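Side-chain contacts in separin (Saccharomyces cerevisiae, PDB 5U1T), which cleaves the Scc1 subunit of cohesin as a caspase-like cysteine protease at the onset of anaphase, and is held inactive by securin for most of the cell cycle: residues A[589-594]-A[628-633]; A[577-582]-A[621-626]; A[611-616]-A[784-789]. All coordinates share one frame; numbering follows the deposited sequence.

Interaction 1. Residues A[589-594]-A[628-633]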
ATOM      1  N   TRP A 589     -11.935 -23.514  14.086  1.00 64.36           N
ATOM      2  CA  TRP A 589     -11.636 -22.667  15.232  1.00 60.36           C
ATOM      3  C   TRP A 589     -12.750 -21.671  15.482  1.00 64.02           C
ATOM      4  O   TRP A 589     -13.497 -21.785  16.449  1.00 66.70           O
ATOM      5  CB  TRP A 589     -10.311 -21.916  15.061  1.00 57.86           C
ATOM      6  CG  TRP A 589      -9.801 -21.474  16.393  1.00 61.90           C
ATOM      7  CD1 TRP A 589      -9.906 -20.232  16.945  1.00 63.45           C
ATOM      8  CD2 TRP A 589      -9.177 -22.298  17.376  1.00 60.66           C
ATOM      9  NE1 TRP A 589      -9.354 -20.224  18.199  1.00 57.38           N
ATOM     10  CE2 TRP A 589      -8.903 -21.484  18.490  1.00 65.46           C
ATOM     11  CE3 TRP A 589      -8.809 -23.649  17.418  1.00 65.13           C
ATOM     12  CZ2 TRP A 589      -8.272 -21.977  19.643  1.00 63.76           C
ATOM     13  CZ3 TRP A 589      -8.180 -24.135  18.561  1.00 62.92           C
ATOM     14  CH2 TRP A 589      -7.922 -23.301  19.657  1.00 60.78           C
ATOM     15  N   LEU A 590     -12.862 -20.703  14.578  1.00 70.61           N
ATOM     16  CA  LEU A 590     -13.814 -19.615  14.714  1.00 65.50           C
ATOM     17  C   LEU A 590     -15.229 -20.111  14.926  1.00 71.32           C
ATOM     18  O   LEU A 590     -15.995 -19.492  15.657  1.00 74.10           O
ATOM     19  CB  LEU A 590     -13.754 -18.737  13.485  1.00 67.48           C
ATOM     20  CG  LEU A 590     -13.996 -17.245  13.668  1.00 73.94           C
ATOM     21  CD1 LEU A 590     -13.023 -16.695  14.681  1.00 64.76           C
ATOM     22  CD2 LEU A 590     -13.828 -16.549  12.310  1.00 70.02           C
ATOM     23  N   GLN A 591     -15.567 -21.238  14.304  1.00 71.60           N
ATOM     24  CA  GLN A 591     -16.921 -21.789  14.387  1.00 74.51           C
ATOM     25  C   GLN A 591     -17.235 -22.395  15.747  1.00 82.91           C
ATOM     26  O   GLN A 591     -18.395 -22.392  16.179  1.00 82.53           O
ATOM     27  CB  GLN A 591     -17.133 -22.852  13.315  1.00 81.11           C
ATOM     28  CG  GLN A 591     -18.530 -22.820  12.729  1.00 85.12           C
ATOM     29  CD  GLN A 591     -18.924 -21.422  12.259  1.00 83.99           C
ATOM     30  OE1 GLN A 591     -18.214 -20.792  11.469  1.00 81.30           O
ATOM     31  NE2 GLN A 591     -20.056 -20.929  12.757  1.00 86.53           N
ATOM     32  N   LYS A 592     -16.197 -22.929  16.397  1.00 82.54           N
ATOM     33  CA  LYS A 592     -16.286 -23.505  17.734  1.00 78.16           C
ATOM     34  C   LYS A 592     -16.000 -22.439  18.784  1.00 79.12           C
ATOM     35  O   LYS A 592     -15.471 -22.724  19.859  1.00 83.05           O
ATOM     36  CB  LYS A 592     -15.306 -24.676  17.882  1.00 75.17           C
ATOM     37  CG  LYS A 592     -15.215 -25.552  16.637  1.00 79.78           C
ATOM     38  CD  LYS A 592     -15.312 -27.043  16.965  1.00 88.23           C
ATOM     39  CE  LYS A 592     -15.759 -27.829  15.723  1.00 89.96           C
ATOM     40  NZ  LYS A 592     -16.967 -27.216  15.084  1.00 89.73           N
ATOM     41  N   SER A 593     -16.347 -21.206  18.447  1.00 75.64           N
ATOM     42  CA  SER A 593     -16.219 -20.074  19.347  1.00 77.76           C
ATOM     43  C   SER A 593     -16.905 -20.305  20.698  1.00 83.13           C
ATOM     44  O   SER A 593     -16.316 -20.040  21.750  1.00 83.62           O
ATOM     45  CB  SER A 593     -16.808 -18.825  18.684  1.00 79.80           C
ATOM     46  OG  SER A 593     -16.503 -17.655  19.422  1.00 80.80           O
ATOM     47  N   ASP A 594     -18.146 -20.790  20.667  1.00 83.86           N
ATOM     48  CA  ASP A 594     -18.959 -20.910  21.886  1.00 87.30           C
ATOM     49  C   ASP A 594     -18.825 -22.270  22.583  1.00 80.94           C
ATOM     50  O   ASP A 594     -19.206 -22.409  23.740  1.00 83.03           O
ATOM     51  CB  ASP A 594     -20.442 -20.647  21.582  1.00 97.27           C
ATOM     52  CG  ASP A 594     -20.682 -19.301  20.901  1.00 95.83           C
ATOM     53  OD1 ASP A 594     -19.853 -18.891  20.045  1.00 97.84           O
ATOM     54  OD2 ASP A 594     -21.717 -18.663  21.216  1.00 98.59           O
ATOM     55  N   SER A 628     -14.727 -12.350   7.284  1.00 59.19           N
ATOM     56  CA  SER A 628     -15.224 -11.126   7.923  1.00 61.46           C
ATOM     57  C   SER A 628     -16.630 -11.281   8.472  1.00 63.94           C
ATOM     58  O   SER A 628     -16.919 -10.851   9.591  1.00 60.31           O
ATOM     59  CB  SER A 628     -15.207  -9.954   6.943  1.00 58.59           C
ATOM     60  OG  SER A 628     -13.942  -9.326   6.948  1.00 61.81           O
ATOM     61  N   LEU A 629     -17.506 -11.882   7.674  1.00 63.74           N
ATOM     62  CA  LEU A 629     -18.882 -12.078   8.100  1.00 66.24           C
ATOM     63  C   LEU A 629     -18.887 -12.982   9.321  1.00 66.49           C
ATOM     64  O   LEU A 629     -19.569 -12.709  10.307  1.00 67.54           O
ATOM     65  CB  LEU A 629     -19.741 -12.675   6.980  1.00 63.56           C
ATOM     66  CG  LEU A 629     -20.080 -11.823   5.745  1.00 62.97           C
ATOM     67  CD1 LEU A 629     -21.042 -12.581   4.862  1.00 52.65           C
ATOM     68  CD2 LEU A 629     -20.637 -10.456   6.123  1.00 58.74           C
ATOM     69  N   CYS A 630     -18.100 -14.044   9.258  1.00 64.75           N
ATOM     70  CA  CYS A 630     -18.060 -14.994  10.349  1.00 67.94           C
ATOM     71  C   CYS A 630     -17.571 -14.347  11.666  1.00 67.06           C
ATOM     72  O   CYS A 630     -18.143 -14.582  12.725  1.00 60.75           O
ATOM     73  CB  CYS A 630     -17.184 -16.176   9.963  1.00 67.02           C
ATOM     74  SG  CYS A 630     -17.136 -17.400  11.251  1.00 82.11           S
ATOM     75  N   ILE A 631     -16.524 -13.526  11.580  1.00 62.05           N
ATOM     76  CA  ILE A 631     -16.048 -12.733  12.715  1.00 61.24           C
ATOM     77  C   ILE A 631     -17.151 -11.861  13.299  1.00 67.66           C
ATOM     78  O   ILE A 631     -17.434 -11.910  14.501  1.00 72.28           O
ATOM     79  CB  ILE A 631     -14.874 -11.823  12.314  1.00 59.67           C
ATOM     80  CG1 ILE A 631     -13.637 -12.661  11.980  1.00 62.35           C
ATOM     81  CG2 ILE A 631     -14.592 -10.790  13.398  1.00 62.43           C
ATOM     82  CD1 ILE A 631     -12.567 -11.889  11.286  1.00 57.31           C
ATOM     83  N   LYS A 632     -17.785 -11.069  12.441  1.00 72.10           N
ATOM     84  CA  LYS A 632     -18.848 -10.163  12.862  1.00 69.72           C
ATOM     85  C   LYS A 632     -20.028 -10.949  13.365  1.00 68.86           C
ATOM     86  O   LYS A 632     -20.962 -10.385  13.924  1.00 74.51           O
ATOM     87  CB  LYS A 632     -19.284  -9.257  11.717  1.00 70.51           C
ATOM     88  CG  LYS A 632     -18.171  -8.412  11.106  1.00 67.31           C
ATOM     89  CD  LYS A 632     -18.571  -7.941   9.698  1.00 66.35           C
ATOM     90  CE  LYS A 632     -20.000  -7.412   9.693  1.00 65.38           C
ATOM     91  NZ  LYS A 632     -20.191  -6.242  10.610  1.00 70.63           N
ATOM     92  N   SER A 633     -19.991 -12.256  13.144  1.00 64.13           N
ATOM     93  CA  SER A 633     -21.003 -13.144  13.674  1.00 64.90           C
ATOM     94  C   SER A 633     -20.652 -13.551  15.118  1.00 76.27           C
ATOM     95  O   SER A 633     -21.456 -13.378  16.034  1.00 76.87           O
ATOM     96  CB  SER A 633     -21.148 -14.362  12.767  1.00 61.66           C
ATOM     97  OG  SER A 633     -21.887 -15.384  13.391  1.00 73.58           O
TER
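Leu-590, Cys-630 and Ile-631 form a small apolar helix-to-helix contact in the helical part of separase, where helix 578-590 and the type I turn from Leu-590 to Ser-593 lie against helix 621-633. The packing illustrates how one branch of a leucine can serve two neighbours. CD2 of Leu-590 comes within 3.6 Å of SG of Cys-630, and the same methyl lies 3.9 Å from CG1 of Ile-631, so the group rests against two successive residues of the facing helix. Cys-630 points its CB toward the other segment, and with SG anti to the backbone N (chi1 -178°), the sulfur meets the leucine methyl. Ile-631 starts out away from the contact and takes part through CG1; its chain and that of Leu-590 cross obliquely. Gln-591 lies at the margin, its bent chain bringing its end near the cysteine. The backbone here makes its type I turn with a closing bond, from Ser-593 N to Leu-590 O, that is weak at 3.3 Å. Burial is uneven: Leu-590 and Ile-631 are buried, whereas Cys-630 and Gln-591 are partly exposed. Around this contact, Tyr-638 of helix 635-638 packs on Leu-590, while Ile-631 touches Val-608 of helix 602-617 and Ala-645 of helix 642-655, placing the contact among consecutive helices of an all-helical region.

Interaction 2. Residues A[577-582]-A[621-626]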
ATOM      1  N   ASN A 577      -0.443 -21.968   1.397  1.00 55.83           N
ATOM      2  CA  ASN A 577      -1.384 -22.474   2.397  1.00 55.22           C
ATOM      3  C   ASN A 577      -2.476 -21.509   2.809  1.00 57.68           C
ATOM      4  O   ASN A 577      -3.272 -21.840   3.687  1.00 59.53           O
ATOM      5  CB  ASN A 577      -0.639 -22.901   3.654  1.00 55.28           C
ATOM      6  CG  ASN A 577       0.189 -24.122   3.428  1.00 62.17           C
ATOM      7  OD1 ASN A 577      -0.281 -25.107   2.831  1.00 64.44           O
ATOM      8  ND2 ASN A 577       1.444 -24.069   3.862  1.00 57.14           N
ATOM      9  N   LEU A 578      -2.511 -20.330   2.195  1.00 54.44           N
ATOM     10  CA  LEU A 578      -3.427 -19.269   2.604  1.00 53.51           C
ATOM     11  C   LEU A 578      -4.884 -19.727   2.639  1.00 59.11           C
ATOM     12  O   LEU A 578      -5.612 -19.496   3.618  1.00 54.98           O
ATOM     13  CB  LEU A 578      -3.290 -18.063   1.669  1.00 50.67           C
ATOM     14  CG  LEU A 578      -4.038 -16.790   2.055  1.00 50.40           C
ATOM     15  CD1 LEU A 578      -4.071 -16.608   3.556  1.00 50.19           C
ATOM     16  CD2 LEU A 578      -3.375 -15.579   1.414  1.00 52.55           C
ATOM     17  N   SER A 579      -5.305 -20.363   1.557  1.00 57.98           N
ATOM     18  CA  SER A 579      -6.675 -20.811   1.432  1.00 55.69           C
ATOM     19  C   SER A 579      -7.005 -21.975   2.405  1.00 55.02           C
ATOM     20  O   SER A 579      -8.022 -21.945   3.115  1.00 54.02           O
ATOM     21  CB  SER A 579      -6.926 -21.202  -0.016  1.00 50.95           C
ATOM     22  OG  SER A 579      -8.232 -21.697  -0.150  1.00 60.65           O
ATOM     23  N   LYS A 580      -6.140 -22.986   2.433  1.00 57.88           N
ATOM     24  CA  LYS A 580      -6.229 -24.096   3.394  1.00 59.79           C
ATOM     25  C   LYS A 580      -6.474 -23.599   4.822  1.00 60.74           C
ATOM     26  O   LYS A 580      -7.435 -24.015   5.462  1.00 55.65           O
ATOM     27  CB  LYS A 580      -4.947 -24.944   3.362  1.00 60.32           C
ATOM     28  CG  LYS A 580      -5.170 -26.443   3.234  1.00 67.91           C
ATOM     29  CD  LYS A 580      -4.423 -27.238   4.340  1.00 75.47           C
ATOM     30  CE  LYS A 580      -4.868 -28.727   4.338  1.00 90.50           C
ATOM     31  NZ  LYS A 580      -4.234 -29.606   5.408  1.00 89.55           N
ATOM     32  N   ILE A 581      -5.626 -22.686   5.300  1.00 56.75           N
ATOM     33  CA  ILE A 581      -5.711 -22.251   6.688  1.00 56.47           C
ATOM     34  C   ILE A 581      -6.809 -21.218   6.960  1.00 55.38           C
ATOM     35  O   ILE A 581      -7.296 -21.139   8.077  1.00 60.61           O
ATOM     36  CB  ILE A 581      -4.343 -21.695   7.202  1.00 55.20           C
ATOM     37  CG1 ILE A 581      -4.001 -20.351   6.584  1.00 54.51           C
ATOM     38  CG2 ILE A 581      -3.223 -22.691   6.945  1.00 59.46           C
ATOM     39  CD1 ILE A 581      -2.628 -19.873   6.936  1.00 53.97           C
ATOM     40  N   THR A 582      -7.232 -20.445   5.970  1.00 56.72           N
ATOM     41  CA  THR A 582      -8.370 -19.554   6.187  1.00 55.30           C
ATOM     42  C   THR A 582      -9.631 -20.388   6.372  1.00 57.72           C
ATOM     43  O   THR A 582     -10.517 -20.042   7.150  1.00 55.38           O
ATOM     44  CB  THR A 582      -8.588 -18.562   5.022  1.00 54.01           C
ATOM     45  OG1 THR A 582      -7.349 -17.930   4.686  1.00 52.70           O
ATOM     46  CG2 THR A 582      -9.598 -17.496   5.409  1.00 48.39           C
ATOM     47  N   ASP A 621     -10.794 -12.255  -2.199  1.00 52.47           N
ATOM     48  CA  ASP A 621     -11.946 -11.487  -1.744  1.00 49.28           C
ATOM     49  C   ASP A 621     -13.142 -12.330  -1.260  1.00 52.40           C
ATOM     50  O   ASP A 621     -13.913 -11.882  -0.407  1.00 55.30           O
ATOM     51  CB  ASP A 621     -12.390 -10.532  -2.863  1.00 52.99           C
ATOM     52  CG  ASP A 621     -11.225  -9.717  -3.445  1.00 60.17           C
ATOM     53  OD1 ASP A 621     -10.337  -9.283  -2.677  1.00 60.32           O
ATOM     54  OD2 ASP A 621     -11.185  -9.510  -4.683  1.00 64.49           O
ATOM     55  N   LYS A 622     -13.295 -13.539  -1.793  1.00 48.61           N
ATOM     56  CA  LYS A 622     -14.380 -14.429  -1.395  1.00 53.96           C
ATOM     57  C   LYS A 622     -14.178 -14.890   0.057  1.00 57.46           C
ATOM     58  O   LYS A 622     -15.066 -14.749   0.910  1.00 55.61           O
ATOM     59  CB  LYS A 622     -14.438 -15.632  -2.335  1.00 49.02           C
ATOM     60  CG  LYS A 622     -15.665 -16.507  -2.218  1.00 48.39           C
ATOM     61  CD  LYS A 622     -15.572 -17.661  -3.207  1.00 55.34           C
ATOM     62  CE  LYS A 622     -16.875 -17.888  -3.975  1.00 63.78           C
ATOM     63  NZ  LYS A 622     -17.987 -18.522  -3.162  1.00 73.27           N
ATOM     64  N   LEU A 623     -12.993 -15.440   0.311  1.00 58.18           N
ATOM     65  CA  LEU A 623     -12.569 -15.844   1.646  1.00 60.10           C
ATOM     66  C   LEU A 623     -12.624 -14.655   2.591  1.00 55.72           C
ATOM     67  O   LEU A 623     -13.120 -14.767   3.704  1.00 58.42           O
ATOM     68  CB  LEU A 623     -11.153 -16.445   1.613  1.00 52.94           C
ATOM     69  CG  LEU A 623     -11.103 -17.839   0.979  1.00 48.83           C
ATOM     70  CD1 LEU A 623      -9.682 -18.352   0.841  1.00 51.34           C
ATOM     71  CD2 LEU A 623     -11.953 -18.802   1.769  1.00 47.61           C
ATOM     72  N   SER A 624     -12.135 -13.510   2.135  1.00 53.50           N
ATOM     73  CA  SER A 624     -12.235 -12.300   2.938  1.00 53.56           C
ATOM     74  C   SER A 624     -13.673 -12.031   3.402  1.00 52.89           C
ATOM     75  O   SER A 624     -13.900 -11.758   4.581  1.00 53.25           O
ATOM     76  CB  SER A 624     -11.681 -11.097   2.165  1.00 45.53           C
ATOM     77  OG  SER A 624     -10.263 -11.106   2.173  1.00 55.99           O
ATOM     78  N   ILE A 625     -14.641 -12.128   2.493  1.00 55.57           N
ATOM     79  CA  ILE A 625     -16.036 -11.849   2.854  1.00 58.99           C
ATOM     80  C   ILE A 625     -16.533 -12.883   3.868  1.00 56.51           C
ATOM     81  O   ILE A 625     -17.172 -12.539   4.862  1.00 57.85           O
ATOM     82  CB  ILE A 625     -16.967 -11.815   1.597  1.00 53.45           C
ATOM     83  CG1 ILE A 625     -16.632 -10.588   0.752  1.00 59.20           C
ATOM     84  CG2 ILE A 625     -18.420 -11.730   1.976  1.00 46.34           C
ATOM     85  CD1 ILE A 625     -17.266 -10.581  -0.620  1.00 56.54           C
ATOM     86  N   GLU A 626     -16.213 -14.146   3.631  1.00 52.91           N
ATOM     87  CA  GLU A 626     -16.741 -15.198   4.472  1.00 58.17           C
ATOM     88  C   GLU A 626     -16.140 -15.139   5.886  1.00 65.59           C
ATOM     89  O   GLU A 626     -16.857 -15.264   6.892  1.00 64.54           O
ATOM     90  CB  GLU A 626     -16.486 -16.551   3.835  1.00 53.84           C
ATOM     91  CG  GLU A 626     -16.914 -17.674   4.727  1.00 68.05           C
ATOM     92  CD  GLU A 626     -16.341 -18.981   4.274  1.00 73.93           C
ATOM     93  OE1 GLU A 626     -15.794 -18.996   3.137  1.00 69.72           O
ATOM     94  OE2 GLU A 626     -16.437 -19.966   5.050  1.00 68.72           O
TER
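Leu-623 projects from helix 621-633 toward helix 578-590 and meets Ser-579 and Thr-582, residues three apart and thus about one turn from each other. Its CG stands anti to the carbonyl carbon and beside the backbone N (chi1 -73°), and the extended chain carries CD1 to the serine. There CD1 lies 3.8 Å from OG of Ser-579 and 3.9 Å from CA of Ser-579, so the methyl rests on the serine's backbone as well as its side chain. Nearer the root of the leucine, CB of Leu-623 faces CG2 of Thr-582 at 4.2 Å, a looser approach. Thr-582 directs its CB toward the facing helix, and its two branches divide the work: the methyl is given to the leucine, while OG1 turns back to its own helix and donates to O of Leu-578 at 2.6 Å. That carbonyl also accepts the helical bond from Thr-582 N, the two donors arriving from opposite faces of its plane, with the hydroxyl tilted 33° from it. Leu-578 and Thr-582 both touch Leu-615 of helix 602-617, and Ile-581 packs on helix 557-572, so helix 578-590 is covered on several sides here. The chemistry is therefore that of van der Waals packing between helices. The buried threonine hydroxyl donates its proton within its own helix, which lets a polar residue present a methyl to its neighbour and behave, toward Leu-623, as an apolar one.

Interaction 3. Residues A[611-616]-A[784-789]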
ATOM      1  N   LEU A 611      -4.295 -11.899   8.895  1.00 56.79           N
ATOM      2  CA  LEU A 611      -4.861 -12.863   7.950  1.00 54.32           C
ATOM      3  C   LEU A 611      -5.764 -12.152   6.961  1.00 59.56           C
ATOM      4  O   LEU A 611      -5.710 -12.416   5.755  1.00 59.71           O
ATOM      5  CB  LEU A 611      -5.645 -13.958   8.695  1.00 48.89           C
ATOM      6  CG  LEU A 611      -6.346 -15.045   7.871  1.00 51.17           C
ATOM      7  CD1 LEU A 611      -5.338 -15.877   7.102  1.00 48.88           C
ATOM      8  CD2 LEU A 611      -7.191 -15.929   8.759  1.00 47.66           C
ATOM      9  N   LEU A 612      -6.619 -11.284   7.505  1.00 56.79           N
ATOM     10  CA  LEU A 612      -7.455 -10.388   6.731  1.00 51.15           C
ATOM     11  C   LEU A 612      -6.581  -9.564   5.792  1.00 53.57           C
ATOM     12  O   LEU A 612      -6.858  -9.470   4.593  1.00 53.01           O
ATOM     13  CB  LEU A 612      -8.254  -9.465   7.645  1.00 48.01           C
ATOM     14  CG  LEU A 612      -9.394 -10.048   8.467  1.00 49.68           C
ATOM     15  CD1 LEU A 612     -10.029  -8.968   9.289  1.00 50.81           C
ATOM     16  CD2 LEU A 612     -10.428 -10.686   7.578  1.00 50.03           C
ATOM     17  N   CYS A 613      -5.522  -8.984   6.344  1.00 51.45           N
ATOM     18  CA  CYS A 613      -4.595  -8.186   5.564  1.00 50.39           C
ATOM     19  C   CYS A 613      -3.866  -8.985   4.482  1.00 54.69           C
ATOM     20  O   CYS A 613      -3.613  -8.458   3.401  1.00 60.07           O
ATOM     21  CB  CYS A 613      -3.587  -7.512   6.488  1.00 47.70           C
ATOM     22  SG  CYS A 613      -2.173  -6.732   5.697  1.00 52.58           S
ATOM     23  N   TYR A 614      -3.539 -10.246   4.730  1.00 49.46           N
ATOM     24  CA  TYR A 614      -2.847 -11.010   3.696  1.00 47.33           C
ATOM     25  C   TYR A 614      -3.839 -11.561   2.674  1.00 51.66           C
ATOM     26  O   TYR A 614      -3.478 -11.777   1.523  1.00 53.24           O
ATOM     27  CB  TYR A 614      -2.034 -12.147   4.296  1.00 45.81           C
ATOM     28  CG  TYR A 614      -0.883 -12.656   3.457  1.00 41.58           C
ATOM     29  CD1 TYR A 614       0.078 -11.788   2.956  1.00 42.66           C
ATOM     30  CD2 TYR A 614      -0.730 -14.013   3.206  1.00 42.23           C
ATOM     31  CE1 TYR A 614       1.156 -12.250   2.219  1.00 41.29           C
ATOM     32  CE2 TYR A 614       0.349 -14.489   2.471  1.00 40.11           C
ATOM     33  CZ  TYR A 614       1.284 -13.595   1.977  1.00 42.14           C
ATOM     34  OH  TYR A 614       2.356 -14.040   1.241  1.00 48.87           O
ATOM     35  N   LEU A 615      -5.074 -11.810   3.101  1.00 51.26           N
ATOM     36  CA  LEU A 615      -6.116 -12.200   2.168  1.00 56.65           C
ATOM     37  C   LEU A 615      -6.384 -11.051   1.183  1.00 55.72           C
ATOM     38  O   LEU A 615      -6.384 -11.219  -0.037  1.00 54.92           O
ATOM     39  CB  LEU A 615      -7.408 -12.570   2.901  1.00 50.67           C
ATOM     40  CG  LEU A 615      -7.497 -13.924   3.601  1.00 52.86           C
ATOM     41  CD1 LEU A 615      -8.843 -14.021   4.281  1.00 50.37           C
ATOM     42  CD2 LEU A 615      -7.285 -15.090   2.654  1.00 44.08           C
ATOM     43  N   ASN A 616      -6.611  -9.876   1.748  1.00 53.66           N
ATOM     44  CA  ASN A 616      -6.867  -8.677   0.987  1.00 52.09           C
ATOM     45  C   ASN A 616      -5.742  -8.298   0.020  1.00 53.28           C
ATOM     46  O   ASN A 616      -5.987  -7.922  -1.116  1.00 59.25           O
ATOM     47  CB  ASN A 616      -7.118  -7.543   1.959  1.00 55.22           C
ATOM     48  CG  ASN A 616      -7.153  -6.214   1.288  1.00 54.60           C
ATOM     49  OD1 ASN A 616      -6.112  -5.663   0.905  1.00 49.65           O
ATOM     50  ND2 ASN A 616      -8.351  -5.662   1.165  1.00 56.39           N
ATOM     51  N   SER A 784       2.334  -2.892   7.001  1.00 51.63           N
ATOM     52  CA  SER A 784       2.642  -1.645   6.340  1.00 56.73           C
ATOM     53  C   SER A 784       3.477  -1.846   5.071  1.00 54.72           C
ATOM     54  O   SER A 784       3.381  -1.062   4.144  1.00 55.75           O
ATOM     55  CB  SER A 784       3.358  -0.714   7.309  1.00 53.56           C
ATOM     56  OG  SER A 784       2.398  -0.002   8.057  1.00 59.66           O
ATOM     57  N   ARG A 785       4.296  -2.890   5.022  1.00 54.97           N
ATOM     58  CA  ARG A 785       5.112  -3.118   3.841  1.00 52.28           C
ATOM     59  C   ARG A 785       4.208  -3.503   2.670  1.00 54.75           C
ATOM     60  O   ARG A 785       4.420  -3.071   1.539  1.00 51.76           O
ATOM     61  CB  ARG A 785       6.169  -4.194   4.097  1.00 48.93           C
ATOM     62  CG  ARG A 785       7.093  -4.407   2.934  1.00 50.86           C
ATOM     63  CD  ARG A 785       8.086  -5.482   3.216  1.00 50.62           C
ATOM     64  NE  ARG A 785       7.464  -6.770   3.455  1.00 49.02           N
ATOM     65  CZ  ARG A 785       7.353  -7.726   2.540  1.00 55.19           C
ATOM     66  NH1 ARG A 785       6.773  -8.875   2.847  1.00 58.27           N
ATOM     67  NH2 ARG A 785       7.820  -7.542   1.314  1.00 58.18           N
ATOM     68  N   LEU A 786       3.188  -4.305   2.959  1.00 51.56           N
ATOM     69  CA  LEU A 786       2.257  -4.741   1.945  1.00 49.38           C
ATOM     70  C   LEU A 786       1.406  -3.565   1.515  1.00 53.38           C
ATOM     71  O   LEU A 786       1.096  -3.426   0.341  1.00 55.70           O
ATOM     72  CB  LEU A 786       1.377  -5.889   2.459  1.00 53.59           C
ATOM     73  CG  LEU A 786       2.078  -7.170   2.908  1.00 52.06           C
ATOM     74  CD1 LEU A 786       1.079  -8.151   3.502  1.00 47.54           C
ATOM     75  CD2 LEU A 786       2.885  -7.812   1.784  1.00 45.13           C
ATOM     76  N   ALA A 787       1.029  -2.720   2.471  1.00 55.91           N
ATOM     77  CA  ALA A 787       0.224  -1.536   2.173  1.00 53.92           C
ATOM     78  C   ALA A 787       0.942  -0.677   1.144  1.00 57.72           C
ATOM     79  O   ALA A 787       0.359  -0.260   0.149  1.00 61.27           O
ATOM     80  CB  ALA A 787      -0.038  -0.732   3.426  1.00 51.47           C
ATOM     81  N   LEU A 788       2.224  -0.448   1.408  1.00 55.02           N
ATOM     82  CA  LEU A 788       3.098   0.378   0.601  1.00 55.96           C
ATOM     83  C   LEU A 788       3.390  -0.246  -0.761  1.00 59.13           C
ATOM     84  O   LEU A 788       3.630   0.460  -1.729  1.00 60.28           O
ATOM     85  CB  LEU A 788       4.400   0.616   1.356  1.00 45.01           C
ATOM     86  CG  LEU A 788       5.391   1.540   0.679  1.00 54.09           C
ATOM     87  CD1 LEU A 788       4.722   2.876   0.446  1.00 53.39           C
ATOM     88  CD2 LEU A 788       6.594   1.684   1.579  1.00 61.72           C
ATOM     89  N   LEU A 789       3.392  -1.575  -0.824  1.00 58.75           N
ATOM     90  CA  LEU A 789       3.566  -2.271  -2.083  1.00 56.86           C
ATOM     91  C   LEU A 789       2.363  -2.022  -2.980  1.00 54.93           C
ATOM     92  O   LEU A 789       2.506  -1.670  -4.146  1.00 55.72           O
ATOM     93  CB  LEU A 789       3.762  -3.761  -1.842  1.00 52.18           C
ATOM     94  CG  LEU A 789       5.204  -4.131  -1.511  1.00 56.94           C
ATOM     95  CD1 LEU A 789       5.331  -5.619  -1.219  1.00 52.71           C
ATOM     96  CD2 LEU A 789       6.128  -3.723  -2.658  1.00 56.40           C
TER
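Leu-786 reaches across from helix 782-805 to Cys-613 and Tyr-614 of helix 602-617, a helix-helix contact within the alpha-helical region of separase that joins parts of the chain more than 160 residues apart. Apolar packing carries it. Leu-786 points its CB toward the opposing helix, and its CG, anti to the carbonyl carbon at a chi1 of -60°, sends the chain outward so that CD1 makes the approach. Cys-613 is likewise directed toward its partner; its sulfur stands anti to the backbone N and comes alongside the leucine methyl rather loosely, with SG 4.2 Å from CD1 of Leu-786. The tyrosine joins the same apolar packing with the edge of its ring and not a face. Hydrogen bonding appears at the far end of the same ring, where the phenol OH of Tyr-614 is bonded to the backbone O of Leu-574, a link that helps to fix where the ring lies. Helix 578-590 also packs on the tyrosine, through Leu-578, while Tyr-648 of helix 642-655 touches Cys-613. Arg-785, on the other helix, bonds through NH1 to OE1 of Gln-782 and through NH2 to the backbone of another protein chain of the assembly, on which Leu-788 and Leu-789 also pack, so the segment 784-789 looks to a partner as well as to helix 602-617. In the closest approach between the segments, CD1 of Leu-786 sits 3.8 Å from CD1 of Tyr-614, at the ring edge and in its plane.

In the fold
Interactions 1 and 2 are two places along one pair of helices, 578-590 and 621-633, with centres about 14 Å apart; interaction 3 joins helix 602-617, which intervenes between them in sequence, to the distant helix 782-805. Burial follows position: interactions 2 and 3 are buried, whereas interaction 1, at the turn that begins at Leu-590, is partly buried and has a glutamine at its margin. All three rely on a leucine methyl, set against sulfur and aliphatic carbon in interaction 1, hydroxyl-bearing residues in interaction 2, and sulfur and an aromatic edge in interaction 3. Packing of Leu-615 on Ser-624 and Thr-582 connects interactions 2 and 3, as Leu-612 on Ser-628 connects interactions 1 and 3.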